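Local coordinates for protein copper chaperone PCu(A)C (Methylosinus trichosporium OB3b, PDB 6P1F) that binds copper through a histidine brace in its PCu(A)C domain and probably serves as a copper chaperone in a methane-oxidizing bacterium, at residues I67-P70 with R74-M77; N93-A98 with E118-M123; I8-P13 with G109-D114; R16-G21 with V87-M92; A25-L30 with A99-V104. All coordinates share one frame; numbering follows the deposited sequence.

The five contacts illustrate how an all-beta domain closes on itself through side chains, with no hydrogen bond between the paired segments. Interaction 5 lies about 3 Å from the chain centre and interaction 3 about 8 Å from it, centre to centre, on strands paired to its own. Interactions 1 and 4 both use strand 73-89, yet their centres are about 25 Å apart, on opposite sides of the chain's centre. Interaction 2 neighbours interaction 4, about 11 Å between centres, and joins the loops there. Along the chain, interactions 1, 4 and 5 all fall within the loop closed by interaction 3, so residues distant in sequence build one compact copper-binding domain.

Interaction 1: residues I67-P70 with R74-M77; sequences IYLP and RVTM
No flat group enters the contact that V75 makes with I67 and L69: the ring of Y68 takes no part, and aliphatic branches do all the touching. V75 is the hub. Its CG2, anti to the carbonyl carbon, approaches CD2 of L69 to 3.9 Å, the two side chains meeting at about a right angle. The same V75 CG2 lies 4.2 Å from CG2 of I67, so a single methyl is shared between two neighbours from the other strand. I67 also uses its second branch. With CD1 carried outward by an extended chi2 (177°), it reaches the next inward-facing residue, and I67 CD1 comes to 4.2 Å from CE of M77.

Each segment has its own backbone partners: I67 and L69 bond to L41 and D39, while V75 bonds to V31 on strand 24-33. The short connection between 67-70 and 74-77 therefore carries the chain from the partner of strand 39-45 to the partner of strand 24-33, and the two meet through their side chains inside the fold. M77 also packs on Y28 and M29, and its side chain is about 5 Å from that of H83, a zinc ligand in another structure of this protein.

Since dispersion contacts are not directional, the alignment of these strands is probably set by their separate backbone pairings, with the methyl groups filling the interior between them.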
# COMPACT_ATOMS: atom_id res chain seq x y z
N ILE A 67 -3.14 -7.81 -5.48
CA ILE A 67 -2.20 -8.74 -4.89
C ILE A 67 -2.97 -9.98 -4.47
O ILE A 67 -3.89 -9.86 -3.67
CB ILE A 67 -1.51 -8.17 -3.63
CG1 ILE A 67 -0.80 -6.85 -3.91
CG2 ILE A 67 -0.53 -9.21 -3.07
CD1 ILE A 67 -0.17 -6.24 -2.63
N TYR A 68 -2.63 -11.15 -5.01
CA TYR A 68 -3.17 -12.38 -4.45
C TYR A 68 -2.40 -12.71 -3.18
O TYR A 68 -1.17 -12.76 -3.15
CB TYR A 68 -3.06 -13.52 -5.47
CG TYR A 68 -3.46 -14.89 -4.96
CD1 TYR A 68 -4.80 -15.28 -4.90
CD2 TYR A 68 -2.49 -15.81 -4.58
CE1 TYR A 68 -5.16 -16.55 -4.47
CE2 TYR A 68 -2.84 -17.08 -4.16
CZ TYR A 68 -4.17 -17.44 -4.09
OH TYR A 68 -4.47 -18.71 -3.67
N LEU A 69 -3.15 -12.93 -2.11
CA LEU A 69 -2.61 -13.30 -0.82
C LEU A 69 -2.95 -14.73 -0.45
O LEU A 69 -4.09 -14.99 -0.09
CB LEU A 69 -3.22 -12.39 0.24
CG LEU A 69 -2.98 -10.92 -0.07
CD1 LEU A 69 -4.01 -10.06 0.66
CD2 LEU A 69 -1.57 -10.60 0.42
N PRO A 70 -1.98 -15.65 -0.53
CA PRO A 70 -2.19 -17.04 -0.11
C PRO A 70 -2.65 -17.10 1.34
O PRO A 70 -2.42 -16.14 2.08
CB PRO A 70 -0.81 -17.67 -0.26
CG PRO A 70 -0.12 -16.85 -1.27
CD PRO A 70 -0.66 -15.44 -1.15
N ARG A 74 2.14 -13.28 4.19
CA ARG A 74 2.31 -11.85 4.33
C ARG A 74 3.09 -11.29 3.16
O ARG A 74 3.84 -12.00 2.47
CB ARG A 74 3.01 -11.53 5.64
CG ARG A 74 4.45 -12.00 5.65
CD ARG A 74 5.16 -11.48 6.90
NE ARG A 74 4.37 -11.82 8.08
CZ ARG A 74 4.49 -11.23 9.27
NH1 ARG A 74 5.35 -10.23 9.44
NH2 ARG A 74 3.71 -11.63 10.27
N VAL A 75 2.87 -10.01 2.91
CA VAL A 75 3.69 -9.23 2.00
C VAL A 75 4.40 -8.18 2.82
O VAL A 75 3.74 -7.34 3.46
CB VAL A 75 2.85 -8.59 0.90
CG1 VAL A 75 3.73 -7.69 0.02
CG2 VAL A 75 2.16 -9.67 0.06
N THR A 76 5.74 -8.22 2.83
CA THR A 76 6.53 -7.20 3.54
C THR A 76 7.03 -6.20 2.49
O THR A 76 7.44 -6.59 1.41
CB THR A 76 7.70 -7.81 4.33
OG1 THR A 76 7.20 -8.82 5.23
CG2 THR A 76 8.38 -6.75 5.15
N MET A 77 6.95 -4.91 2.79
CA MET A 77 7.33 -3.90 1.81
C MET A 77 8.34 -2.93 2.42
O MET A 77 8.21 -2.56 3.60
CB MET A 77 6.11 -3.11 1.37
CG MET A 77 5.06 -3.94 0.65
SD MET A 77 3.81 -2.85 -0.02
CE MET A 77 2.44 -3.99 -0.21

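Interaction 2: residues N93-A98 with E118-M123; sequences NPVGWA and EAPDAM
Apolar packing centres on V95, whose two methyls lie over one face of the peptide joining E118 to A119. CG2 of V95 is 3.6 Å from the carbonyl O of E118, while CG1 of V95 stands 3.9 Å from the N of A119. Placing CG1 anti to the backbone N (chi1 171°) spreads the branches along this peptide. A looser touch, 4.4 Å from V95 CG2 to P120 CD, extends the patch to the proline ring, and A17 packs on V95 as well. Within the first loop, P94 CD rests 3.7 Å above the W97 ring plane, toward its rim.

V95 and P120 each sit in a tight turn. P94 to W97 form a type II beta turn, with V95 at its second position and G96, at a positive phi of 103°, at its third; A119 to A122, just after E118, form a type I turn. Both sit at the loop end of the beta domain, just before strand 98-105 and just after strand 109-118.

Hydrogen bonding stabilises each turn from within. W97 N donates to P94 O, and A122 N to A119 O. At the base of the first loop N93 ND2 gives A98 O a nearly straight bond of 2.9 Å, lying in the amide plane of N93. Further backbone bonds run from G96 and W97 to V117 and from E118 to L15 and A17, while A122 O receives R16 NE.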
# COMPACT_ATOMS: atom_id res chain seq x y z
N ASN A 93 -0.89 15.16 1.12
CA ASN A 93 -0.69 15.93 2.32
C ASN A 93 0.80 16.11 2.61
O ASN A 93 1.66 15.37 2.09
CB ASN A 93 -1.45 15.26 3.50
CG ASN A 93 -2.94 15.54 3.47
OD1 ASN A 93 -3.38 16.56 2.96
ND2 ASN A 93 -3.75 14.61 4.01
N PRO A 94 1.15 17.09 3.46
CA PRO A 94 2.55 17.33 3.82
C PRO A 94 3.19 16.17 4.53
O PRO A 94 2.52 15.33 5.14
CB PRO A 94 2.47 18.52 4.79
CG PRO A 94 1.21 19.19 4.48
CD PRO A 94 0.26 18.14 3.99
N VAL A 95 4.51 16.17 4.50
CA VAL A 95 5.29 15.25 5.29
C VAL A 95 4.91 15.44 6.75
O VAL A 95 4.82 16.58 7.23
CB VAL A 95 6.80 15.50 5.12
CG1 VAL A 95 7.58 14.70 6.11
CG2 VAL A 95 7.22 15.12 3.68
N GLY A 96 4.69 14.33 7.44
CA GLY A 96 4.30 14.35 8.84
C GLY A 96 2.82 14.08 9.00
O GLY A 96 2.35 13.78 10.11
N TRP A 97 2.07 14.20 7.91
CA TRP A 97 0.63 13.97 7.94
C TRP A 97 0.37 12.55 7.42
O TRP A 97 1.29 11.76 7.35
CB TRP A 97 -0.12 14.99 7.08
CG TRP A 97 0.05 16.49 7.51
CD1 TRP A 97 1.15 17.06 8.07
CD2 TRP A 97 -0.93 17.51 7.40
NE1 TRP A 97 0.91 18.40 8.31
CE2 TRP A 97 -0.36 18.70 7.90
CE3 TRP A 97 -2.24 17.54 6.92
CZ2 TRP A 97 -1.05 19.90 7.93
CZ3 TRP A 97 -2.91 18.73 6.93
CH2 TRP A 97 -2.32 19.90 7.44
N ALA A 98 -0.87 12.27 7.07
CA ALA A 98 -1.22 10.96 6.53
C ALA A 98 -2.09 11.15 5.32
O ALA A 98 -2.72 12.19 5.16
CB ALA A 98 -1.92 10.06 7.58
N GLU A 118 5.91 10.33 4.66
CA GLU A 118 7.28 10.51 5.13
C GLU A 118 8.08 11.30 4.10
O GLU A 118 7.58 11.58 3.03
CB GLU A 118 7.94 9.17 5.40
CG GLU A 118 7.25 8.36 6.52
CD GLU A 118 7.39 8.99 7.90
OE1 GLU A 118 8.49 9.47 8.21
OE2 GLU A 118 6.40 9.00 8.65
N ALA A 119 9.33 11.65 4.44
CA ALA A 119 10.20 12.41 3.56
C ALA A 119 10.35 11.68 2.24
O ALA A 119 10.31 10.46 2.21
CB ALA A 119 11.55 12.61 4.21
N PRO A 120 10.56 12.43 1.14
CA PRO A 120 10.69 11.76 -0.16
C PRO A 120 11.79 10.71 -0.18
O PRO A 120 11.70 9.77 -0.97
CB PRO A 120 11.00 12.91 -1.13
CG PRO A 120 10.38 14.11 -0.49
CD PRO A 120 10.56 13.90 1.01
N ASP A 121 12.82 10.85 0.66
CA ASP A 121 13.90 9.86 0.66
C ASP A 121 13.92 8.98 1.90
O ASP A 121 14.93 8.36 2.23
CB ASP A 121 15.26 10.55 0.50
CG ASP A 121 15.46 11.71 1.48
OD1 ASP A 121 16.45 12.46 1.30
OD2 ASP A 121 14.66 11.89 2.42
N ALA A 122 12.79 8.91 2.60
CA ALA A 122 12.75 8.15 3.84
C ALA A 122 13.00 6.66 3.61
O ALA A 122 12.63 6.10 2.58
CB ALA A 122 11.41 8.36 4.53
N MET A 123 13.59 6.00 4.61
CA MET A 123 13.85 4.56 4.49
C MET A 123 13.02 3.70 5.46
O MET A 123 12.94 2.48 5.30
CB MET A 123 15.34 4.29 4.71
CG MET A 123 16.25 4.89 3.63
SD MET A 123 15.98 4.03 2.06
CE MET A 123 16.52 2.37 2.43

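Interaction 3: residues I8-P13 with G109-D114; sequences IKIEHP and GEVTID
I10 and V111 form one of two apolar touches: CD1 of I10 comes to 3.7 Å from CG1 of V111, the side chains running alongside each other in opposite senses. V111 CG1 sits between its own backbone N and carbonyl carbon (chi1 52°), a placement that turns this methyl to the isoleucine. The second touch joins P13 and I113. CD1 of I113 bears on the proline ring, 3.8 Å from CB and 4.0 Å from CG of P13, and the ring is also near the backbone of the next residue, with P13 CG 4.2 Å from D114 O.

Strands 8-16 and 109-118 are parallel neighbours in the sheet of this beta domain, but the two segments here share no hydrogen bond. Their axes stay 8.0 Å apart at closest approach and diverge by 28°, and backbone pairing appears just beyond, where P13 bonds to A116.

Strand 2-5 helps to bridge this splayed end. Y3 packs on P13, V111 and I113, bonds through its backbone to I10, and has its hydroxyl hydrogen-bonded to D114 N. From strand 24-33, M29 touches I10 and P13, and from strand 98-105 M101 touches I113. H12, whose CB points away from 109-114, pairs through its backbone with H1; both bind copper in another structure of this protein, and the side chain of D114 is about 4 Å from that of H1.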
# COMPACT_ATOMS: atom_id res chain seq x y z
N ILE A 8 -7.47 -10.07 7.70
CA ILE A 8 -6.43 -9.22 7.12
C ILE A 8 -5.94 -8.19 8.11
O ILE A 8 -6.74 -7.57 8.82
CB ILE A 8 -6.97 -8.48 5.88
CG1 ILE A 8 -7.26 -9.48 4.77
CG2 ILE A 8 -6.01 -7.40 5.41
CD1 ILE A 8 -6.02 -10.15 4.23
N LYS A 9 -4.61 -8.01 8.19
CA LYS A 9 -4.05 -6.92 8.96
C LYS A 9 -3.19 -6.11 8.05
O LYS A 9 -2.52 -6.66 7.19
CB LYS A 9 -3.19 -7.40 10.14
CG LYS A 9 -4.06 -7.93 11.27
CD LYS A 9 -3.26 -8.02 12.60
CE LYS A 9 -4.22 -8.31 13.75
NZ LYS A 9 -3.59 -8.09 15.10
N ILE A 10 -3.16 -4.81 8.27
CA ILE A 10 -2.25 -3.93 7.54
C ILE A 10 -1.44 -3.20 8.59
O ILE A 10 -2.01 -2.54 9.45
CB ILE A 10 -3.01 -2.94 6.64
CG1 ILE A 10 -3.92 -3.68 5.63
CG2 ILE A 10 -2.02 -2.02 5.90
CD1 ILE A 10 -5.41 -3.80 6.09
N GLU A 11 -0.12 -3.33 8.54
CA GLU A 11 0.73 -2.75 9.60
C GLU A 11 1.54 -1.60 9.06
O GLU A 11 2.20 -1.73 8.03
CB GLU A 11 1.69 -3.80 10.16
CG GLU A 11 1.01 -5.08 10.67
CD GLU A 11 0.42 -4.95 12.07
OE1 GLU A 11 0.51 -3.86 12.70
OE2 GLU A 11 -0.13 -5.98 12.54
N HIS A 12 1.51 -0.49 9.80
CA HIS A 12 2.36 0.68 9.58
C HIS A 12 2.49 1.14 8.12
O HIS A 12 3.60 1.28 7.59
CB HIS A 12 3.76 0.42 10.16
CG HIS A 12 3.76 0.18 11.64
ND1 HIS A 12 4.16 1.14 12.55
CD2 HIS A 12 3.37 -0.89 12.36
CE1 HIS A 12 4.05 0.65 13.77
NE2 HIS A 12 3.57 -0.58 13.69
N PRO A 13 1.35 1.37 7.45
CA PRO A 13 1.46 1.91 6.09
C PRO A 13 2.09 3.29 6.07
O PRO A 13 1.76 4.18 6.88
CB PRO A 13 0.00 1.96 5.62
CG PRO A 13 -0.82 2.08 6.93
CD PRO A 13 -0.05 1.26 7.91
N GLY A 109 -13.10 -7.58 2.74
CA GLY A 109 -13.86 -6.36 2.59
C GLY A 109 -13.01 -5.11 2.67
O GLY A 109 -11.83 -5.17 2.39
N GLU A 110 -13.62 -3.98 3.04
CA GLU A 110 -12.99 -2.66 2.90
C GLU A 110 -12.43 -2.15 4.23
O GLU A 110 -13.02 -2.36 5.29
CB GLU A 110 -13.98 -1.64 2.31
CG GLU A 110 -14.43 -1.96 0.89
CD GLU A 110 -15.49 -1.00 0.38
OE1 GLU A 110 -16.68 -1.20 0.69
OE2 GLU A 110 -15.13 -0.03 -0.33
N VAL A 111 -11.25 -1.53 4.15
CA VAL A 111 -10.67 -0.89 5.33
C VAL A 111 -10.03 0.40 4.87
O VAL A 111 -9.32 0.43 3.88
CB VAL A 111 -9.66 -1.83 6.02
CG1 VAL A 111 -8.62 -2.37 5.02
CG2 VAL A 111 -9.02 -1.17 7.26
N THR A 112 -10.32 1.48 5.57
CA THR A 112 -9.71 2.77 5.25
C THR A 112 -8.51 3.02 6.12
O THR A 112 -8.60 2.97 7.36
CB THR A 112 -10.74 3.90 5.43
OG1 THR A 112 -11.85 3.69 4.53
CG2 THR A 112 -10.09 5.26 5.15
N ILE A 113 -7.36 3.26 5.50
CA ILE A 113 -6.13 3.43 6.23
C ILE A 113 -5.64 4.86 6.09
O ILE A 113 -6.08 5.60 5.18
CB ILE A 113 -5.02 2.49 5.73
CG1 ILE A 113 -4.63 2.86 4.30
CG2 ILE A 113 -5.49 1.02 5.80
CD1 ILE A 113 -3.37 2.13 3.85
N ASP A 114 -4.71 5.23 6.97
CA ASP A 114 -4.10 6.57 6.92
C ASP A 114 -2.61 6.34 6.80
O ASP A 114 -1.92 6.02 7.76
CB ASP A 114 -4.44 7.40 8.18
CG ASP A 114 -5.89 7.31 8.56
OD1 ASP A 114 -6.68 8.06 7.99
OD2 ASP A 114 -6.23 6.50 9.46

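Interaction 4: residues R16-G21 with V87-M92; sequences RAPLEG and VDISKM
P18 is the centre of this contact, its pyrrolidine ring set against two side chains, I89 and M92, that approach different ring atoms. The largest share of buried surface belongs to the proline; M92 and I89 follow with similar amounts. On the M92 side, CD of P18 lies 3.8 Å from CG and 4.1 Å from CB of the methionine, so it is the root of that side chain and not the thioether that bears on the ring. With CG anti to its backbone N (chi1 -173°), M92 then bends at chi2 and chi3, and its sulfur turns off from the line of approach.

I89 meets the neighbouring ring atom, with only its terminal methyl: CD1 of I89 is 4.1 Å from CG of P18. In both pairs the side chains meet at a slant. No hydrogen bond spans the two segments, and the contact lies at the surface.

The chain turns a corner at D88, which has a positive phi; I89 and M92, both beyond it, reach neighbouring atoms of the ring. A25 of strand 24-33 packs on both P18 and I89. F49 of strand 49-55 also touches I89, while V117 of strand 109-118 meets M92 and A17. Thus the loop between strands 8-16 and 24-33 is packed against the far end of strand 73-89.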
# COMPACT_ATOMS: atom_id res chain seq x y z
N ARG A 16 6.58 7.56 0.75
CA ARG A 16 7.49 8.65 0.46
C ARG A 16 6.77 9.76 -0.24
O ARG A 16 6.15 9.53 -1.30
CB ARG A 16 8.63 8.16 -0.41
CG ARG A 16 9.62 7.32 0.31
CD ARG A 16 10.61 6.76 -0.69
NE ARG A 16 11.82 6.25 -0.05
CZ ARG A 16 12.80 5.65 -0.71
NH1 ARG A 16 12.69 5.47 -2.02
NH2 ARG A 16 13.88 5.21 -0.07
N ALA A 17 6.83 10.98 0.29
CA ALA A 17 6.14 12.07 -0.36
C ALA A 17 6.74 12.23 -1.76
O ALA A 17 7.93 12.01 -1.94
CB ALA A 17 6.29 13.34 0.43
N PRO A 18 5.91 12.57 -2.75
CA PRO A 18 6.50 12.78 -4.08
C PRO A 18 7.49 13.95 -4.08
O PRO A 18 7.32 14.96 -3.38
CB PRO A 18 5.29 13.07 -4.99
CG PRO A 18 4.18 13.44 -4.06
CD PRO A 18 4.45 12.79 -2.73
N LEU A 19 8.56 13.77 -4.84
CA LEU A 19 9.53 14.82 -5.04
C LEU A 19 8.89 16.03 -5.69
O LEU A 19 7.86 15.93 -6.39
CB LEU A 19 10.70 14.31 -5.89
CG LEU A 19 11.67 13.29 -5.30
CD1 LEU A 19 12.46 12.60 -6.42
CD2 LEU A 19 12.62 13.98 -4.34
N GLU A 20 9.50 17.19 -5.45
CA GLU A 20 8.92 18.40 -5.97
C GLU A 20 8.71 18.29 -7.47
O GLU A 20 9.64 17.94 -8.23
CB GLU A 20 9.79 19.62 -5.66
CG GLU A 20 9.23 20.88 -6.30
CD GLU A 20 9.58 22.15 -5.54
OE1 GLU A 20 10.58 22.13 -4.78
OE2 GLU A 20 8.86 23.16 -5.71
N GLY A 21 7.48 18.51 -7.89
CA GLY A 21 7.16 18.47 -9.29
C GLY A 21 6.72 17.12 -9.82
O GLY A 21 6.21 17.04 -10.94
N VAL A 87 0.23 6.22 -8.66
CA VAL A 87 0.39 6.74 -10.01
C VAL A 87 -0.55 7.91 -10.26
O VAL A 87 -1.75 7.80 -9.94
CB VAL A 87 0.09 5.61 -11.03
CG1 VAL A 87 0.19 6.13 -12.48
CG2 VAL A 87 1.03 4.43 -10.80
N ASP A 88 -0.03 8.96 -10.87
CA ASP A 88 -0.80 10.17 -11.21
C ASP A 88 -1.42 10.79 -9.97
O ASP A 88 -2.63 10.95 -9.86
CB ASP A 88 -1.86 9.86 -12.28
CG ASP A 88 -1.24 9.44 -13.61
OD1 ASP A 88 -0.04 9.73 -13.85
OD2 ASP A 88 -1.95 8.84 -14.43
N ILE A 89 -0.54 11.17 -9.06
CA ILE A 89 -0.93 11.86 -7.84
C ILE A 89 -1.40 13.27 -8.15
O ILE A 89 -0.68 14.04 -8.79
CB ILE A 89 0.24 11.88 -6.86
CG1 ILE A 89 0.60 10.45 -6.41
CG2 ILE A 89 -0.07 12.79 -5.69
CD1 ILE A 89 1.99 10.39 -5.74
N SER A 90 -2.61 13.63 -7.71
CA SER A 90 -3.07 15.00 -7.93
C SER A 90 -2.85 15.85 -6.69
O SER A 90 -2.68 17.06 -6.79
CB SER A 90 -4.54 15.02 -8.36
OG SER A 90 -5.31 14.16 -7.55
N LYS A 91 -2.84 15.21 -5.52
CA LYS A 91 -2.59 15.94 -4.28
C LYS A 91 -2.02 15.00 -3.22
O LYS A 91 -2.30 13.80 -3.21
CB LYS A 91 -3.89 16.59 -3.78
CG LYS A 91 -5.01 15.63 -3.46
CD LYS A 91 -6.02 16.27 -2.49
CE LYS A 91 -7.36 15.53 -2.47
NZ LYS A 91 -7.86 15.25 -3.85
N MET A 92 -1.18 15.55 -2.36
CA MET A 92 -0.65 14.75 -1.26
C MET A 92 -0.45 15.64 -0.04
O MET A 92 0.06 16.75 -0.14
CB MET A 92 0.68 14.07 -1.66
CG MET A 92 1.24 13.07 -0.64
SD MET A 92 0.12 11.74 -0.19
CE MET A 92 -0.05 10.86 -1.77

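Interaction 5: residues A25-L30 with A99-V104; sequences AQLYML and AEMTLV
M101 reaches across the interior to L27, and its course can be followed atom by atom. CB leaves the backbone toward 25-30, and CG sits between the backbone N and carbonyl carbon (chi1 62°). SD then arrives 3.7 Å from CD1 of L27. A bend at chi3 (75°) turns the terminal methyl back to the same leucine branch, so that M101 CE is likewise 3.7 Å from L27 CD1. One leucine methyl thus meets both the sulfur and the methyl of the thioether, tip to tip.

The next pair reverses the roles. M29 projects from 25-30 with an extended chain, bringing its SD to 4.0 Å and its CE to 4.2 Å from CD1 of L103. The backbones remain far apart, 10.4 Å between CA of L27 and CA of A99, as expected for strands in facing layers of a beta barrel or sandwich. Neighbours close around the core: I10 packs on M29 and L103, and A115 on L27 and M101. Y28 faces the other way, where its OH donates to Q26 OE1 at 2.7 Å.

All four touching residues are buried, and the contact lies close to the centre of the chain. Two methionine-leucine pairs give this part of the core polarisable sulfur and methyl groups, held by dispersion and exclusion of water with no polar bond across the gap.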
# COMPACT_ATOMS: atom_id res chain seq x y z
N ALA A 25 4.72 8.17 -6.40
CA ALA A 25 5.39 8.00 -5.11
C ALA A 25 5.26 6.55 -4.69
O ALA A 25 4.38 5.84 -5.20
CB ALA A 25 4.77 8.93 -4.05
N GLN A 26 6.11 6.10 -3.78
CA GLN A 26 6.06 4.71 -3.35
C GLN A 26 5.44 4.61 -1.98
O GLN A 26 5.72 5.43 -1.12
CB GLN A 26 7.43 4.08 -3.36
CG GLN A 26 8.00 3.99 -4.76
CD GLN A 26 9.16 3.03 -4.88
OE1 GLN A 26 9.69 2.51 -3.89
NE2 GLN A 26 9.57 2.78 -6.13
N LEU A 27 4.59 3.61 -1.82
CA LEU A 27 3.92 3.32 -0.57
C LEU A 27 4.37 1.94 -0.07
O LEU A 27 4.60 1.04 -0.86
CB LEU A 27 2.41 3.37 -0.75
CG LEU A 27 1.55 3.00 0.47
CD1 LEU A 27 0.30 3.88 0.59
CD2 LEU A 27 1.22 1.54 0.43
N TYR A 28 4.51 1.79 1.25
CA TYR A 28 4.97 0.56 1.83
C TYR A 28 4.09 0.16 2.99
O TYR A 28 3.80 0.98 3.84
CB TYR A 28 6.41 0.70 2.32
CG TYR A 28 7.32 1.40 1.35
CD1 TYR A 28 7.93 0.69 0.31
CD2 TYR A 28 7.54 2.76 1.45
CE1 TYR A 28 8.77 1.34 -0.58
CE2 TYR A 28 8.38 3.41 0.58
CZ TYR A 28 9.00 2.69 -0.43
OH TYR A 28 9.85 3.29 -1.33
N MET A 29 3.62 -1.08 3.01
CA MET A 29 2.83 -1.55 4.14
C MET A 29 3.03 -3.03 4.29
O MET A 29 3.24 -3.74 3.31
CB MET A 29 1.34 -1.25 3.93
CG MET A 29 0.78 -1.84 2.62
SD MET A 29 -0.92 -1.22 2.34
CE MET A 29 -1.24 -1.88 0.69
N LEU A 30 2.95 -3.51 5.52
CA LEU A 30 2.98 -4.95 5.77
C LEU A 30 1.57 -5.46 5.69
O LEU A 30 0.70 -4.99 6.43
CB LEU A 30 3.60 -5.20 7.16
CG LEU A 30 3.46 -6.59 7.77
CD1 LEU A 30 3.98 -7.67 6.84
CD2 LEU A 30 4.27 -6.58 9.06
N ALA A 99 -2.11 10.13 4.47
CA ALA A 99 -2.92 10.11 3.27
C ALA A 99 -4.00 9.03 3.41
O ALA A 99 -3.67 7.86 3.62
CB ALA A 99 -2.03 9.83 2.03
N GLU A 100 -5.26 9.44 3.36
CA GLU A 100 -6.38 8.51 3.52
C GLU A 100 -6.65 7.74 2.25
O GLU A 100 -6.76 8.31 1.16
CB GLU A 100 -7.64 9.27 3.93
CG GLU A 100 -8.87 8.35 4.15
CD GLU A 100 -10.10 9.12 4.64
OE1 GLU A 100 -10.65 9.94 3.88
OE2 GLU A 100 -10.52 8.91 5.79
N MET A 101 -6.73 6.42 2.36
CA MET A 101 -7.14 5.64 1.20
C MET A 101 -7.88 4.39 1.66
O MET A 101 -7.70 3.91 2.76
CB MET A 101 -5.92 5.30 0.34
CG MET A 101 -4.91 4.44 1.08
SD MET A 101 -3.31 4.39 0.22
CE MET A 101 -2.66 6.03 0.61
N THR A 102 -8.72 3.84 0.80
CA THR A 102 -9.47 2.65 1.19
C THR A 102 -8.93 1.42 0.47
O THR A 102 -8.85 1.42 -0.75
CB THR A 102 -10.95 2.83 0.92
OG1 THR A 102 -11.42 3.95 1.69
CG2 THR A 102 -11.71 1.59 1.33
N LEU A 103 -8.57 0.39 1.22
CA LEU A 103 -8.15 -0.88 0.61
C LEU A 103 -9.35 -1.78 0.46
O LEU A 103 -10.17 -1.87 1.37
CB LEU A 103 -7.11 -1.57 1.47
CG LEU A 103 -5.90 -0.70 1.82
CD1 LEU A 103 -4.89 -1.53 2.66
CD2 LEU A 103 -5.22 -0.13 0.59
N VAL A 104 -9.46 -2.46 -0.68
CA VAL A 104 -10.58 -3.38 -0.90
C VAL A 104 -10.06 -4.79 -1.02
O VAL A 104 -9.28 -5.07 -1.93
CB VAL A 104 -11.35 -3.02 -2.17
CG1 VAL A 104 -12.56 -3.97 -2.35
CG2 VAL A 104 -11.78 -1.56 -2.12